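PDB 4LJS: periplasmic binding protein from Veillonella parvula, which probably captures a small ligand, such as an iron-siderophore or cobalamin-like compound, in the periplasm and delivers it to an ABC importer. Local coordinates for residues A[95-99]-A[100-104]; A[127-130]-A[131-134]; A[155-158]-A[159-163]; A[173-176]-A[177-180]. One frame throughout, in Å; residues are numbered along the deposited sequence.

Contact 1: A[95-99]-A[100-104]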
# COMPACT_ATOMS: atom_id res chain seq x y z
N LEU A 95 -11.62 15.21 -0.59
CA LEU A 95 -10.37 15.81 -1.08
C LEU A 95 -10.42 17.33 -1.23
O LEU A 95 -9.39 17.97 -1.37
CB LEU A 95 -9.95 15.20 -2.41
CG LEU A 95 -9.30 13.82 -2.30
CD1 LEU A 95 -9.12 13.20 -3.68
CD2 LEU A 95 -7.96 13.93 -1.56
N LYS A 96 -11.62 17.91 -1.22
CA LYS A 96 -11.73 19.36 -1.27
C LYS A 96 -11.22 19.99 0.04
O LYS A 96 -11.06 21.20 0.11
CB LYS A 96 -13.15 19.83 -1.61
CG LYS A 96 -14.15 19.78 -0.47
CD LYS A 96 -15.58 19.90 -1.01
CE LYS A 96 -16.58 20.25 0.08
NZ LYS A 96 -16.39 19.43 1.31
N TYR A 97 -10.94 19.16 1.04
CA TYR A 97 -10.33 19.63 2.28
C TYR A 97 -8.81 19.48 2.28
O TYR A 97 -8.14 19.93 3.21
CB TYR A 97 -10.90 18.92 3.51
CG TYR A 97 -12.36 19.20 3.77
CD1 TYR A 97 -12.78 20.45 4.21
CD2 TYR A 97 -13.33 18.21 3.58
CE1 TYR A 97 -14.13 20.71 4.45
CE2 TYR A 97 -14.68 18.46 3.82
CZ TYR A 97 -15.07 19.71 4.25
OH TYR A 97 -16.40 19.96 4.49
N ALA A 98 -8.27 18.86 1.23
CA ALA A 98 -6.84 18.62 1.14
C ALA A 98 -6.13 19.85 0.60
O ALA A 98 -5.58 19.84 -0.50
CB ALA A 98 -6.53 17.38 0.27
N ASN A 99 -6.19 20.93 1.36
CA ASN A 99 -5.49 22.16 1.02
C ASN A 99 -5.01 22.77 2.32
O ASN A 99 -5.51 22.42 3.40
CB ASN A 99 -6.39 23.13 0.27
CG ASN A 99 -7.61 23.50 1.07
OD1 ASN A 99 -7.54 24.32 1.99
ND2 ASN A 99 -8.75 22.89 0.74
N LEU A 100 -4.04 23.67 2.23
CA LEU A 100 -3.38 24.17 3.42
C LEU A 100 -4.35 24.90 4.36
O LEU A 100 -4.29 24.73 5.58
CB LEU A 100 -2.19 25.05 3.04
CG LEU A 100 -1.41 25.71 4.19
CD1 LEU A 100 -0.81 24.67 5.15
CD2 LEU A 100 -0.32 26.63 3.65
N GLU A 101 -5.26 25.67 3.78
CA GLU A 101 -6.16 26.49 4.59
C GLU A 101 -7.10 25.62 5.44
O GLU A 101 -7.29 25.89 6.63
CB GLU A 101 -6.94 27.47 3.71
CG GLU A 101 -7.01 28.85 4.28
CD GLU A 101 -7.66 29.86 3.34
OE1 GLU A 101 -6.94 30.46 2.51
OE2 GLU A 101 -8.90 30.05 3.44
N SER A 102 -7.67 24.58 4.85
CA SER A 102 -8.54 23.65 5.59
C SER A 102 -7.78 22.87 6.67
O SER A 102 -8.27 22.69 7.78
CB SER A 102 -9.23 22.66 4.65
OG SER A 102 -9.89 23.32 3.59
N VAL A 103 -6.59 22.39 6.33
CA VAL A 103 -5.79 21.63 7.28
C VAL A 103 -5.29 22.48 8.46
O VAL A 103 -5.24 22.00 9.59
CB VAL A 103 -4.65 20.88 6.59
CG1 VAL A 103 -3.73 20.22 7.62
CG2 VAL A 103 -5.22 19.82 5.65
N LEU A 104 -4.97 23.75 8.21
CA LEU A 104 -4.65 24.68 9.28
C LEU A 104 -5.82 24.78 10.28
O LEU A 104 -5.60 24.74 11.49
CB LEU A 104 -4.29 26.07 8.73
CG LEU A 104 -2.87 26.21 8.15
CD1 LEU A 104 -2.70 27.51 7.36
CD2 LEU A 104 -1.82 26.12 9.26

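Contact 2: A[127-130]-A[131-134]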
# COMPACT_ATOMS: atom_id res chain seq x y z
N THR A 127 9.21 21.33 8.60
CA THR A 127 9.71 22.52 9.28
C THR A 127 8.58 23.51 9.59
O THR A 127 8.55 24.12 10.67
CB THR A 127 10.81 23.21 8.45
OG1 THR A 127 11.99 22.38 8.46
CG2 THR A 127 11.16 24.58 9.02
N PHE A 128 7.66 23.66 8.65
CA PHE A 128 6.51 24.53 8.84
C PHE A 128 5.66 24.04 10.00
O PHE A 128 5.28 24.82 10.88
CB PHE A 128 5.69 24.57 7.55
CG PHE A 128 4.39 25.31 7.67
CD1 PHE A 128 3.23 24.64 8.05
CD2 PHE A 128 4.31 26.66 7.38
CE1 PHE A 128 2.02 25.33 8.16
CE2 PHE A 128 3.10 27.35 7.49
CZ PHE A 128 1.95 26.67 7.88
N TRP A 129 5.35 22.75 10.00
CA TRP A 129 4.49 22.16 11.02
C TRP A 129 5.15 22.06 12.38
O TRP A 129 4.48 22.15 13.41
CB TRP A 129 3.98 20.79 10.55
CG TRP A 129 2.97 20.94 9.46
CD1 TRP A 129 3.13 20.62 8.15
CD2 TRP A 129 1.65 21.48 9.59
NE1 TRP A 129 1.99 20.92 7.44
CE2 TRP A 129 1.06 21.45 8.31
CE3 TRP A 129 0.90 21.99 10.66
CZ2 TRP A 129 -0.23 21.90 8.06
CZ3 TRP A 129 -0.39 22.44 10.43
CH2 TRP A 129 -0.95 22.39 9.13
N GLN A 130 6.46 21.88 12.39
CA GLN A 130 7.19 21.79 13.65
C GLN A 130 7.15 23.13 14.38
O GLN A 130 7.23 23.19 15.61
CB GLN A 130 8.62 21.29 13.43
CG GLN A 130 8.69 19.78 13.21
CD GLN A 130 10.02 19.31 12.63
OE1 GLN A 130 10.88 20.12 12.30
NE2 GLN A 130 10.18 18.00 12.49
N ALA A 131 7.00 24.21 13.62
CA ALA A 131 6.89 25.53 14.22
C ALA A 131 5.48 25.71 14.80
O ALA A 131 5.25 26.60 15.62
CB ALA A 131 7.19 26.60 13.19
N ARG A 132 4.55 24.87 14.35
CA ARG A 132 3.19 24.90 14.86
C ARG A 132 2.97 23.78 15.88
O ARG A 132 1.84 23.43 16.20
CB ARG A 132 2.19 24.77 13.70
CG ARG A 132 2.41 25.81 12.61
CD ARG A 132 1.29 25.82 11.56
NE ARG A 132 -0.02 26.20 12.09
CZ ARG A 132 -0.37 27.44 12.44
NH1 ARG A 132 0.50 28.44 12.34
NH2 ARG A 132 -1.60 27.69 12.90
N LEU A 133 4.08 23.24 16.39
CA LEU A 133 4.06 22.13 17.35
C LEU A 133 3.34 20.87 16.86
O LEU A 133 2.66 20.18 17.63
CB LEU A 133 3.50 22.58 18.70
CG LEU A 133 4.43 23.55 19.44
CD1 LEU A 133 3.87 23.88 20.79
CD2 LEU A 133 5.83 22.96 19.56
N ALA A 134 3.49 20.57 15.58
CA ALA A 134 2.97 19.34 15.01
C ALA A 134 4.11 18.56 14.39
O ALA A 134 5.18 19.11 14.11
CB ALA A 134 1.91 19.62 13.97

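Contact 3: A[155-158]-A[159-163]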
# COMPACT_ATOMS: atom_id res chain seq x y z
N TYR A 155 7.02 -2.70 6.14
CA TYR A 155 7.15 -3.18 7.51
C TYR A 155 7.60 -2.06 8.46
O TYR A 155 7.02 -1.88 9.53
CB TYR A 155 8.14 -4.35 7.60
CG TYR A 155 7.66 -5.60 6.90
CD1 TYR A 155 6.31 -5.86 6.75
CD2 TYR A 155 8.57 -6.54 6.41
CE1 TYR A 155 5.87 -7.00 6.12
CE2 TYR A 155 8.13 -7.69 5.77
CZ TYR A 155 6.77 -7.92 5.62
OH TYR A 155 6.30 -9.05 4.99
N LYS A 156 8.62 -1.31 8.05
CA LYS A 156 9.15 -0.24 8.89
C LYS A 156 8.09 0.84 9.06
O LYS A 156 7.95 1.42 10.14
CB LYS A 156 10.41 0.37 8.26
CG LYS A 156 10.78 1.74 8.86
CD LYS A 156 12.10 2.29 8.32
CE LYS A 156 12.37 3.72 8.82
NZ LYS A 156 11.47 4.74 8.19
N TYR A 157 7.34 1.09 7.99
CA TYR A 157 6.27 2.07 7.99
C TYR A 157 5.28 1.72 9.09
O TYR A 157 4.94 2.55 9.93
CB TYR A 157 5.58 2.06 6.63
CG TYR A 157 4.40 3.00 6.48
CD1 TYR A 157 4.59 4.34 6.15
CD2 TYR A 157 3.09 2.54 6.61
CE1 TYR A 157 3.52 5.20 5.98
CE2 TYR A 157 2.01 3.39 6.44
CZ TYR A 157 2.23 4.73 6.13
OH TYR A 157 1.17 5.59 5.96
N ILE A 158 4.85 0.47 9.10
CA ILE A 158 3.91 -0.01 10.10
C ILE A 158 4.51 0.09 11.50
O ILE A 158 3.85 0.51 12.45
CB ILE A 158 3.48 -1.46 9.78
CG1 ILE A 158 2.69 -1.48 8.47
CG2 ILE A 158 2.66 -2.05 10.90
CD1 ILE A 158 2.36 -2.85 7.95
N ARG A 159 5.79 -0.27 11.61
CA ARG A 159 6.49 -0.25 12.88
C ARG A 159 6.64 1.18 13.42
O ARG A 159 6.47 1.41 14.62
CB ARG A 159 7.85 -0.92 12.69
CG ARG A 159 8.63 -1.15 13.96
CD ARG A 159 9.87 -2.00 13.68
NE ARG A 159 9.56 -3.43 13.57
CZ ARG A 159 9.81 -4.17 12.49
NH1 ARG A 159 10.36 -3.63 11.41
NH2 ARG A 159 9.51 -5.47 12.49
N ASP A 160 6.94 2.13 12.53
CA ASP A 160 7.07 3.53 12.93
C ASP A 160 5.75 4.09 13.46
O ASP A 160 5.72 4.75 14.50
CB ASP A 160 7.53 4.39 11.74
CG ASP A 160 8.99 4.20 11.41
OD1 ASP A 160 9.74 3.72 12.29
OD2 ASP A 160 9.39 4.55 10.27
N LEU A 161 4.67 3.84 12.74
CA LEU A 161 3.37 4.30 13.18
C LEU A 161 3.02 3.63 14.51
O LEU A 161 2.49 4.27 15.41
CB LEU A 161 2.31 4.06 12.11
CG LEU A 161 2.46 5.00 10.90
CD1 LEU A 161 1.49 4.65 9.78
CD2 LEU A 161 2.28 6.46 11.32
N GLY A 162 3.35 2.34 14.65
CA GLY A 162 3.20 1.65 15.91
C GLY A 162 3.89 2.35 17.08
O GLY A 162 3.30 2.48 18.15
N ARG A 163 5.12 2.80 16.87
CA ARG A 163 5.84 3.53 17.92
C ARG A 163 5.18 4.88 18.22
O ARG A 163 5.05 5.27 19.38
CB ARG A 163 7.31 3.74 17.55
CG ARG A 163 8.13 2.48 17.42
CD ARG A 163 9.59 2.81 17.13
NE ARG A 163 10.23 3.49 18.26
CZ ARG A 163 11.29 4.29 18.15
NH1 ARG A 163 11.83 4.53 16.96
NH2 ARG A 163 11.80 4.87 19.24

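Contact 4: A[173-176]-A[177-180]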
# COMPACT_ATOMS: atom_id res chain seq x y z
N ARG A 173 2.49 -7.82 15.73
CA ARG A 173 1.62 -8.93 15.39
C ARG A 173 1.25 -8.87 13.90
O ARG A 173 1.30 -9.88 13.20
CB ARG A 173 0.36 -8.92 16.25
CG ARG A 173 -0.64 -10.01 15.89
CD ARG A 173 -1.94 -9.82 16.64
NE ARG A 173 -2.35 -8.41 16.62
CZ ARG A 173 -3.07 -7.85 15.66
NH1 ARG A 173 -3.48 -8.57 14.61
NH2 ARG A 173 -3.39 -6.56 15.74
N LEU A 174 0.89 -7.68 13.43
CA LEU A 174 0.53 -7.50 12.02
C LEU A 174 1.69 -7.81 11.08
O LEU A 174 1.52 -8.50 10.08
CB LEU A 174 0.02 -6.07 11.78
CG LEU A 174 -1.29 -5.75 12.49
CD1 LEU A 174 -1.57 -4.26 12.41
CD2 LEU A 174 -2.45 -6.56 11.91
N ILE A 175 2.87 -7.31 11.42
CA ILE A 175 4.07 -7.56 10.64
C ILE A 175 4.42 -9.05 10.63
O ILE A 175 4.72 -9.63 9.57
CB ILE A 175 5.24 -6.75 11.21
CG1 ILE A 175 5.08 -5.27 10.85
CG2 ILE A 175 6.58 -7.30 10.74
CD1 ILE A 175 5.95 -4.35 11.66
N GLN A 176 4.37 -9.68 11.80
CA GLN A 176 4.71 -11.09 11.93
C GLN A 176 3.77 -11.99 11.11
O GLN A 176 4.21 -12.98 10.54
CB GLN A 176 4.72 -11.52 13.39
CG GLN A 176 5.34 -12.89 13.61
CD GLN A 176 5.06 -13.47 14.98
OE1 GLN A 176 5.96 -13.98 15.65
NE2 GLN A 176 3.80 -13.42 15.40
N GLU A 177 2.49 -11.64 11.08
CA GLU A 177 1.51 -12.39 10.31
C GLU A 177 1.93 -12.44 8.84
O GLU A 177 1.92 -13.49 8.20
CB GLU A 177 0.13 -11.73 10.44
CG GLU A 177 -0.92 -12.22 9.46
CD GLU A 177 -2.30 -11.60 9.72
OE1 GLU A 177 -2.37 -10.55 10.40
OE2 GLU A 177 -3.31 -12.18 9.25
N MSE A 178 2.32 -11.28 8.32
CA MSE A 178 2.75 -11.15 6.94
C MSE A 178 4.06 -11.90 6.68
O MSE A 178 4.18 -12.64 5.70
CB MSE A 178 2.88 -9.67 6.57
CG MSE A 178 1.53 -8.96 6.51
SE MSE A 178 1.60 -7.08 5.96
CE MSE A 178 2.65 -6.35 7.39
N GLN A 179 5.03 -11.71 7.56
CA GLN A 179 6.32 -12.35 7.40
C GLN A 179 6.23 -13.88 7.49
O GLN A 179 6.87 -14.59 6.73
CB GLN A 179 7.31 -11.84 8.45
CG GLN A 179 7.65 -10.36 8.32
CD GLN A 179 8.68 -9.93 9.35
OE1 GLN A 179 8.74 -10.49 10.45
NE2 GLN A 179 9.51 -8.96 9.00
N GLN A 180 5.43 -14.37 8.43
CA GLN A 180 5.26 -15.81 8.60
C GLN A 180 4.57 -16.42 7.38
O GLN A 180 4.85 -17.57 7.00
CB GLN A 180 4.46 -16.12 9.86
CG GLN A 180 5.24 -15.90 11.14
CD GLN A 180 4.44 -16.22 12.39
OE1 GLN A 180 3.24 -16.51 12.32
NE2 GLN A 180 5.10 -16.17 13.54
O HOH W 1 -1.18 -8.45 8.57

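Contact 1: A[95-99]-A[100-104]
Helix 100-106 begins with an asparagine N-cap: the side chain of Asn99 folds back over the first turn and meets Ser102 three residues on. Its OD1 accepts the backbone N-H of Ser102, with N to OD1 2.9 Å and a nearly straight approach of 167° at the hydrogen. The same oxygen takes a second bond from the hydroxyl, Ser102 OG to Asn99 OD1 at 3.0 Å. Both donors come from one face of the carboxamide, tilted away from its plane, so a single residue grips OD1 twice. CG of Asn99 sits between its own backbone N and carbonyl carbon (chi1 59°), which brings the amide across the start of the helix. The backbone oxygen of Asn99 starts the regular helical pattern, accepting from Val103 N at 3.1 Å.

Tyr97 also meets Ser102. Its carbonyl oxygen lies 3.3 Å from Ser102 CB, and its ring turns an edge to the hydroxyl on the side away from Asn99 OD1, with CD1 4.1 Å from Ser102 OG. Between Tyr97 and the cap, Ala98 makes an inverse gamma turn whose bond, Asn99 N to Tyr97 O, is weak although only 2.9 Å long. Tyr97, ending the 3-10 turn, and Ala98 both pack on Met71 of strand 67-71, while Val103 faces inward onto Val48 and Trp129. A polar side chain that satisfies a first-turn N-H, followed by the i to i+4 ladder, is the classic signature of the N-terminal cap of an alpha-helix.

Contact 2: A[127-130]-A[131-134]
Phe128 holds CG opposite its backbone N (chi1 173°), while Arg132, four residues on, bends its chain at chi3 (64°); together these torsions lay the two side chains alongside each other, pointing the same way. The touch is made by the arginine's aliphatic part: Arg132 CD rests 3.5 Å from Phe128 CE1, and the guanidinium plane ends up only 23° from that of the ring. The same CD lies 3.9 Å from Trp129 CZ3, so the methylene is shared by two aromatic residues. The indole stands steeply to the guanidinium and presents CZ3 at the edge of that group, and Trp129 NE1 is hydrogen-bonded to Leu123 O.

The backbone here is a Schellman motif that ends helix 126-130. Leu133, with positive phi, is the C-prime residue; Ala134 N reaches back to Trp129 O at 2.9 Å, and Leu133 N to Gln130 O forms the weak inner bond at 3.2 Å. Trp129 O is gripped twice, since Arg132 N also donates to it at 2.9 Å, the two N-H groups arriving from opposite faces of the carbonyl. As the chain leaves for strand 135-138, the Ala134 methyl packs against the tryptophan's own CB, Ala134 CB to Trp129 CB 4.2 Å. The carbonyl oxygen of Ala134 meets the CA-H of Gln130, with Gln130 CA to Ala134 O 3.4 Å.

Contact 3: A[155-158]-A[159-163]
This is a buried contact along one helix, 151-164, between side chains four residues apart that look out from two of its sides. On one, Lys156 and Asp160 form a salt bridge, with Lys156 NZ 2.9 Å from Asp160 OD2 and reaching it nearly along the carboxylate C-O bond. The lysine chain runs extended and bends only at its last torsion (chi4 -71°), which turns NZ down onto the acid. OD2 has a further partner in Tyr137 OH, from strand 135-138, so the acid ties the helix to the neighbouring sheet.

On another side, Leu161 sets its CD1 over a face of the Tyr157 ring in a CH-pi contact, 4.0 Å from the ring centroid and 28° off the normal; the closest ring atom, Tyr157 CE2, is 3.6 Å from Leu161 CD1. Both residues also touch Thr57 of helix 52-60. Arg159 passes the face of its guanidinium over Tyr155 O and uses NE in a salt bridge to Glu172 of the next helix. Under these side chains runs regular bonding, such as Leu161 N to Tyr157 O at 3.1 Å. The i to i+4 spacing of the paired side chains is typical of an alpha-helix, here with helix 52-60, helix 168-188 and strand 135-138 around it.

Contact 4: A[173-176]-A[177-180]
Residues Arg173 to Gln180 make regular alpha-helix, each N-H of the later half bonded to the carbonyl four residues before. Gln180 N to Gln176 O is short at 2.8 Å and Gln179 N to Ile175 O is 2.9 Å, whereas Met178 N to Leu174 O stretches to a weak 3.4 Å. A water also donates to Leu174 O at 3.1 Å and, weakly, to Glu177 OE1, linking a backbone oxygen to the acid.

The segments belong to the long helix 168-188, which runs between the two sheet-bearing parts of the chain, consistent with the siderophore- and cobalamin-binding class of periplasmic proteins, in which a long helix connects the two lobes.

Gln179 lies alongside Ile175, the branch CG2 of the isoleucine set 3.6 Å from Gln179 CD. Met178, deposited as selenomethionine, bends at its last torsion (chi3 -63°), bringing CE back to within 3.7 Å of Ile175 CA. Its side chain also touches Leu299, Leu300 and Ile303 of helix 299-310. At the surface Gln176 and Gln180 cross with amide planes 31° apart, and Gln180 NE2 comes 3.2 Å from Gln176 OE1, but at an angle too poor for a hydrogen bond.

How the contacts relate
The four contacts fall into two touching pairs. Contacts 1 and 2 are end-of-helix structures, an N-cap and a Schellman C-cap, near the periphery of the lobe built on the parallel sheet; they meet where Val103 and Leu104 pack on Trp129, and Leu104 also reaches Phe128 and Arg132. Contacts 3 and 4 lie mid-helix on the successive helices 151-164 and 168-188, with centres 12 Å apart, and join where Tyr155 and Ile158 pack against Met178. Contact 3 is the most buried and includes a salt bridge; contact 4 has an apolar inner side and Gln176 and Gln180 exposed. Contacts 1 and 4 lie farthest apart, centres about 35 Å.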